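Local coordinates for protein carbohydrate esterase family 2 (CE2) (PDB 4XVH) that is a putative acetyl xylan esterase of carbohydrate esterase family 2, probably removing acetyl groups from plant cell-wall polysaccharides by hydrolysis, at residues T12-S16 with S89-N94; N42-I48 with V77-S83. All blocks are in the same frame, centred on the assembly; numbering follows the deposited sequence.

Interactions 1 and 2 belong to the two sheets of the N-terminal beta sandwich, a jelly roll. Their centres lie 13 Å apart, and strand 73-81 of interaction 2 is followed in the chain by strand 88-97 of interaction 1. Between the sheets I90 CD1 packs on V44 CG1 at 3.6 Å. Where the two interactions meet, R81 NE of 77-83 probably donates to S16 O of 12-16, 3.0 Å away. This junction faces the hydrolase part. The side chains of S89 and N42 each lie about 8 Å from the bound polyether. A86 and Y87, in the connection between the two strands, line the pocket that holds it.

Interaction 1. Residues T12-S16 with S89-N94; sequences TKELS and SIFLGN
S89 OG donates to E14 OE2 at 2.7 Å, the shortest direct polar bond between 12-16 and 89-94. It uses the anti lone pair of that oxygen. E14 sets CG anti to its backbone N (chi1 -180°) and runs on extended, which places its carboxylate at the CZ rim of the F91 ring, nearly parallel to it and offset outward (planes 17° apart). One bond nearer the backbone, CG sits over the ring face, 3.8 Å from the F91 centroid, in a CH-pi contact.

E14 and F91 form an antiparallel non-hydrogen-bonded pair. The next pair, L15 and I90, is hydrogen-bonded: L15 N reaches I90 O at 2.8 Å, and the return bond from I90 N to L15 O is weak. L92 N adds a bond to K13 O at 3.0 Å. On the face opposite E14, L15 CD1 meets L92 CD1 at 3.9 Å. Strand 31-40 pairs with the far side of 88-97, so 14-15 is an edge strand of this sheet of the jelly roll.

An ST turn leads into the edge strand, with T12 OG1 accepting from E14 N at 3.2 Å. One water donates to both T12 O and L92 O. The K13 chain bends at chi3 and brings NZ to G93 O at 3.0 Å, from well above the carbonyl plane.

Both charged side chains of 12-16 thus take neutral partners from 89-94: E14 a hydroxyl and K13 a peptide carbonyl. The S89 hydroxyl would help stabilise the negative charge of the buried E14 carboxylate.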
loop_
_atom_site.group_PDB
_atom_site.type_symbol
_atom_site.label_atom_id
_atom_site.label_comp_id
_atom_site.label_asym_id
_atom_site.label_seq_id
_atom_site.Cartn_x
_atom_site.Cartn_y
_atom_site.Cartn_z
ATOM N N THR A 12 -8.000 -14.598 11.393
ATOM C CA THR A 12 -9.125 -13.669 11.388
ATOM C C THR A 12 -9.777 -13.494 10.018
ATOM O O THR A 12 -10.914 -13.055 9.929
ATOM C CB THR A 12 -8.683 -12.289 11.826
ATOM O OG1 THR A 12 -7.771 -11.790 10.838
ATOM C CG2 THR A 12 -8.001 -12.353 13.212
ATOM N N LYS A 13 -9.020 -13.784 8.959
ATOM C CA LYS A 13 -9.426 -13.516 7.589
ATOM C C LYS A 13 -9.884 -12.066 7.384
ATOM O O LYS A 13 -10.761 -11.771 6.549
ATOM C CB LYS A 13 -10.514 -14.494 7.149
ATOM C CG LYS A 13 -10.000 -15.937 7.079
ATOM C CD LYS A 13 -10.906 -16.848 6.251
ATOM C CE LYS A 13 -12.264 -17.039 6.882
ATOM N NZ LYS A 13 -13.112 -17.988 6.072
ATOM N N GLU A 14 -9.246 -11.164 8.125
ATOM C CA GLU A 14 -9.537 -9.736 8.018
ATOM C C GLU A 14 -8.758 -9.093 6.893
ATOM O O GLU A 14 -7.519 -9.151 6.850
ATOM C CB GLU A 14 -9.225 -9.009 9.335
ATOM C CG GLU A 14 -9.506 -7.490 9.313
ATOM C CD GLU A 14 -9.013 -6.806 10.586
ATOM O OE1 GLU A 14 -8.182 -7.399 11.306
ATOM O OE2 GLU A 14 -9.484 -5.689 10.888
ATOM N N LEU A 15 -9.490 -8.489 5.968
ATOM C CA LEU A 15 -8.879 -7.622 4.972
ATOM C C LEU A 15 -8.654 -6.274 5.622
ATOM O O LEU A 15 -9.556 -5.436 5.703
ATOM C CB LEU A 15 -9.759 -7.510 3.737
ATOM C CG LEU A 15 -10.135 -8.860 3.121
ATOM C CD1 LEU A 15 -10.954 -8.545 1.861
ATOM C CD2 LEU A 15 -8.891 -9.719 2.771
ATOM N N SER A 16 -7.441 -6.096 6.117
ATOM C CA SER A 16 -7.087 -4.932 6.919
ATOM C C SER A 16 -6.199 -3.968 6.130
ATOM O O SER A 16 -6.576 -2.825 5.886
ATOM C CB SER A 16 -6.365 -5.381 8.192
ATOM O OG SER A 16 -5.943 -4.253 8.926
ATOM N N SER A 89 -12.512 -2.083 8.215
ATOM C CA SER A 89 -11.994 -3.299 7.597
ATOM C C SER A 89 -13.133 -4.263 7.233
ATOM O O SER A 89 -14.272 -4.050 7.625
ATOM C CB SER A 89 -10.982 -3.979 8.520
ATOM O OG SER A 89 -11.595 -4.368 9.726
ATOM N N ILE A 90 -12.817 -5.303 6.461
ATOM C CA ILE A 90 -13.797 -6.326 6.107
ATOM C C ILE A 90 -13.338 -7.680 6.645
ATOM O O ILE A 90 -12.190 -8.075 6.432
ATOM C CB ILE A 90 -14.013 -6.427 4.572
ATOM C CG1 ILE A 90 -14.533 -5.086 4.032
ATOM C CG2 ILE A 90 -14.998 -7.561 4.271
ATOM C CD1 ILE A 90 -14.291 -4.864 2.524
ATOM N N PHE A 91 -14.200 -8.375 7.382
ATOM C CA PHE A 91 -13.850 -9.733 7.810
ATOM C C PHE A 91 -14.529 -10.743 6.885
ATOM O O PHE A 91 -15.763 -10.784 6.818
ATOM C CB PHE A 91 -14.253 -9.970 9.266
ATOM C CG PHE A 91 -13.421 -9.190 10.268
ATOM C CD1 PHE A 91 -13.645 -7.831 10.475
ATOM C CD2 PHE A 91 -12.442 -9.829 11.022
ATOM C CE1 PHE A 91 -12.874 -7.118 11.414
ATOM C CE2 PHE A 91 -11.675 -9.130 11.965
ATOM C CZ PHE A 91 -11.900 -7.780 12.159
ATOM N N LEU A 92 -13.734 -11.535 6.162
ATOM C CA LEU A 92 -14.270 -12.445 5.162
ATOM C C LEU A 92 -14.869 -13.686 5.800
ATOM O O LEU A 92 -14.390 -14.152 6.845
ATOM C CB LEU A 92 -13.190 -12.851 4.157
ATOM C CG LEU A 92 -12.744 -11.740 3.183
ATOM C CD1 LEU A 92 -11.861 -12.313 2.110
ATOM C CD2 LEU A 92 -13.954 -11.090 2.542
ATOM N N GLY A 93 -15.913 -14.215 5.156
ATOM C CA GLY A 93 -16.502 -15.497 5.516
ATOM C C GLY A 93 -16.089 -16.580 4.526
ATOM O O GLY A 93 -14.923 -16.644 4.115
ATOM N N ASN A 94 -17.031 -17.431 4.133
ATOM C CA ASN A 94 -16.728 -18.454 3.145
ATOM C C ASN A 94 -17.087 -18.060 1.711
ATOM O O ASN A 94 -18.003 -17.282 1.474
ATOM C CB ASN A 94 -17.425 -19.743 3.523
ATOM C CG ASN A 94 -16.863 -20.337 4.799
ATOM O OD1 ASN A 94 -15.649 -20.347 5.013
ATOM N ND2 ASN A 94 -17.753 -20.891 5.638
HETATM O O HOH W 1 -13.452 -13.463 9.329
#

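Interaction 2. Residues N42-I48 with V77-S83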
loop_
_atom_site.group_PDB
_atom_site.type_symbol
_atom_site.label_atom_id
_atom_site.label_comp_id
_atom_site.label_asym_id
_atom_site.label_seq_id
_atom_site.Cartn_x
_atom_site.Cartn_y
_atom_site.Cartn_z
ATOM N N ASN A 42 -15.389 1.139 3.795
ATOM C CA ASN A 42 -14.450 0.340 3.012
ATOM C C ASN A 42 -14.772 0.507 1.553
ATOM O O ASN A 42 -15.909 0.853 1.222
ATOM C CB ASN A 42 -14.552 -1.152 3.365
ATOM C CG ASN A 42 -14.313 -1.420 4.820
ATOM O OD1 ASN A 42 -13.172 -1.567 5.253
ATOM N ND2 ASN A 42 -15.391 -1.447 5.602
ATOM N N SER A 43 -13.822 0.209 0.667
ATOM C CA SER A 43 -14.221 -0.015 -0.726
ATOM C C SER A 43 -13.267 -1.021 -1.316
ATOM O O SER A 43 -12.139 -1.152 -0.855
ATOM C CB SER A 43 -14.241 1.273 -1.558
ATOM O OG SER A 43 -12.955 1.818 -1.731
ATOM N N VAL A 44 -13.749 -1.744 -2.309
ATOM C CA VAL A 44 -12.988 -2.796 -2.930
ATOM C C VAL A 44 -13.193 -2.690 -4.417
ATOM O O VAL A 44 -14.230 -2.155 -4.873
ATOM C CB VAL A 44 -13.447 -4.224 -2.461
ATOM C CG1 VAL A 44 -13.292 -4.405 -0.948
ATOM C CG2 VAL A 44 -14.904 -4.462 -2.891
ATOM N N ASP A 45 -12.211 -3.196 -5.158
ATOM C CA ASP A 45 -12.335 -3.493 -6.585
ATOM C C ASP A 45 -12.685 -4.955 -6.754
ATOM O O ASP A 45 -11.986 -5.806 -6.193
ATOM C CB ASP A 45 -11.018 -3.238 -7.323
ATOM C CG ASP A 45 -10.782 -1.790 -7.653
ATOM O OD1 ASP A 45 -11.658 -0.935 -7.372
ATOM O OD2 ASP A 45 -9.715 -1.513 -8.250
ATOM N N LEU A 46 -13.694 -5.270 -7.555
ATOM C CA LEU A 46 -13.960 -6.670 -7.900
ATOM C C LEU A 46 -13.683 -6.829 -9.389
ATOM O O LEU A 46 -14.326 -6.144 -10.213
ATOM C CB LEU A 46 -15.411 -7.050 -7.546
ATOM C CG LEU A 46 -15.805 -8.500 -7.865
ATOM C CD1 LEU A 46 -15.157 -9.458 -6.864
ATOM C CD2 LEU A 46 -17.323 -8.626 -7.856
ATOM N N VAL A 47 -12.715 -7.674 -9.749
ATOM C CA VAL A 47 -12.315 -7.810 -11.145
ATOM C C VAL A 47 -12.710 -9.204 -11.639
ATOM O O VAL A 47 -12.286 -10.213 -11.079
ATOM C CB VAL A 47 -10.798 -7.577 -11.351
ATOM C CG1 VAL A 47 -10.371 -8.067 -12.727
ATOM C CG2 VAL A 47 -10.460 -6.068 -11.167
ATOM N N ILE A 48 -13.557 -9.238 -12.665
ATOM C CA ILE A 48 -14.101 -10.480 -13.184
ATOM C C ILE A 48 -13.536 -10.748 -14.575
ATOM O O ILE A 48 -13.612 -9.864 -15.453
ATOM C CB ILE A 48 -15.649 -10.412 -13.264
ATOM C CG1 ILE A 48 -16.226 -9.958 -11.928
ATOM C CG2 ILE A 48 -16.243 -11.761 -13.677
ATOM C CD1 ILE A 48 -15.952 -11.023 -10.787
ATOM N N VAL A 77 -11.924 -14.498 -10.556
ATOM C CA VAL A 77 -12.355 -13.441 -9.656
ATOM C C VAL A 77 -11.155 -12.954 -8.848
ATOM O O VAL A 77 -10.440 -13.756 -8.218
ATOM C CB VAL A 77 -13.463 -13.916 -8.697
ATOM C CG1 VAL A 77 -13.885 -12.800 -7.803
ATOM C CG2 VAL A 77 -14.671 -14.459 -9.490
ATOM N N VAL A 78 -10.926 -11.646 -8.896
ATOM C CA VAL A 78 -9.919 -11.006 -8.035
ATOM C C VAL A 78 -10.568 -9.853 -7.286
ATOM O O VAL A 78 -11.143 -8.943 -7.900
ATOM C CB VAL A 78 -8.712 -10.495 -8.842
ATOM C CG1 VAL A 78 -7.710 -9.723 -7.938
ATOM C CG2 VAL A 78 -8.014 -11.662 -9.520
ATOM N N LEU A 79 -10.534 -9.935 -5.964
ATOM C CA LEU A 79 -11.015 -8.874 -5.082
ATOM C C LEU A 79 -9.855 -8.188 -4.394
ATOM O O LEU A 79 -9.037 -8.868 -3.749
ATOM C CB LEU A 79 -11.943 -9.460 -4.001
ATOM C CG LEU A 79 -12.487 -8.492 -2.942
ATOM C CD1 LEU A 79 -13.594 -7.673 -3.570
ATOM C CD2 LEU A 79 -13.033 -9.234 -1.706
ATOM N N ARG A 80 -9.803 -6.862 -4.464
ATOM C CA ARG A 80 -8.781 -6.134 -3.737
ATOM C C ARG A 80 -9.292 -4.893 -3.016
ATOM O O ARG A 80 -10.075 -4.129 -3.590
ATOM C CB ARG A 80 -7.675 -5.745 -4.682
ATOM C CG ARG A 80 -6.691 -6.891 -4.895
ATOM C CD ARG A 80 -5.610 -6.393 -5.724
ATOM N NE ARG A 80 -4.630 -7.388 -6.165
ATOM C CZ ARG A 80 -3.619 -7.851 -5.434
ATOM N NH1 ARG A 80 -3.497 -7.515 -4.159
ATOM N NH2 ARG A 80 -2.746 -8.686 -5.977
ATOM N N ARG A 81 -8.894 -4.711 -1.773
ATOM C CA ARG A 81 -9.241 -3.554 -1.001
ATOM C C ARG A 81 -8.621 -2.309 -1.600
ATOM O O ARG A 81 -7.465 -2.250 -1.798
ATOM C CB ARG A 81 -8.697 -3.667 0.407
ATOM C CG ARG A 81 -9.695 -3.808 1.507
ATOM C CD ARG A 81 -9.002 -4.171 2.787
ATOM N NE ARG A 81 -8.732 -3.137 3.753
ATOM C CZ ARG A 81 -9.632 -2.377 4.329
ATOM N NH1 ARG A 81 -10.863 -2.413 3.937
ATOM N NH2 ARG A 81 -9.278 -1.534 5.240
ATOM N N ARG A 82 -9.419 -1.292 -1.767
ATOM C CA ARG A 82 -8.936 0.005 -2.235
ATOM C C ARG A 82 -8.454 0.879 -1.066
ATOM O O ARG A 82 -7.627 1.782 -1.255
ATOM C CB ARG A 82 -10.072 0.762 -2.955
ATOM C CG ARG A 82 -10.563 0.116 -4.240
ATOM C CD ARG A 82 -11.965 0.571 -4.571
ATOM N NE ARG A 82 -12.095 2.017 -4.760
ATOM C CZ ARG A 82 -11.833 2.661 -5.908
ATOM N NH1 ARG A 82 -11.430 2.001 -6.993
ATOM N NH2 ARG A 82 -12.012 3.985 -5.988
ATOM N N SER A 83 -9.033 0.641 0.118
ATOM C CA SER A 83 -8.950 1.572 1.237
ATOM C C SER A 83 -8.139 1.033 2.405
ATOM O O SER A 83 -7.533 -0.046 2.310
ATOM C CB SER A 83 -10.368 1.944 1.723
ATOM O OG SER A 83 -11.103 0.779 2.068
#
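R82 and D45 cross at about a right angle at one end of an antiparallel strand pair in the jelly-roll sandwich. Strand 44-48 runs beside 77-81 here. The R82 guanidinium and D45 carboxylate planes are 46° apart. NH1 makes a salt bridge to the syn side of D45 OD1 at 3.0 Å, close to the guanidinium plane. A bend at chi3 (60°) turns the R82 head back over 42-48. NE there makes a weak bond to S43 OG at 3.2 Å; the same hydroxyl also bonds to A135 O. The other nitrogen, NH2, serves D126 and A136 O. A methionine at R82 would probably leave D45 and D126 without this positively charged mate and A136 O without its bond from NH2.

R81 heads the other way. Its NH1 meets N42 OD1 at 2.8 Å, and the amide and guanidinium planes are 54° apart. R81 NH2 goes to G88 O and NE to S16 O, so neutral oxygens hold all three nitrogens. S83 O lies over one face of this guanidinium.

Farther along, V44, L46 and I48 share a face with L79 and V77. V44 CG2 presses on L79 CD1 at 3.5 Å, the two side chains meeting at a slant. L46 CD1 likewise meets V77 CG1 at 3.7 Å. I48 and V77 instead lie side by side and point the same way. This face packs inward, where V44 also touches I90. Backbone bonds join D45 with R80 and V47 with V78 in both directions. Beyond the strands R82 N still bonds to S43 O, and S43 N then turns to a side chain, donating to S83 OG at 3.1 Å.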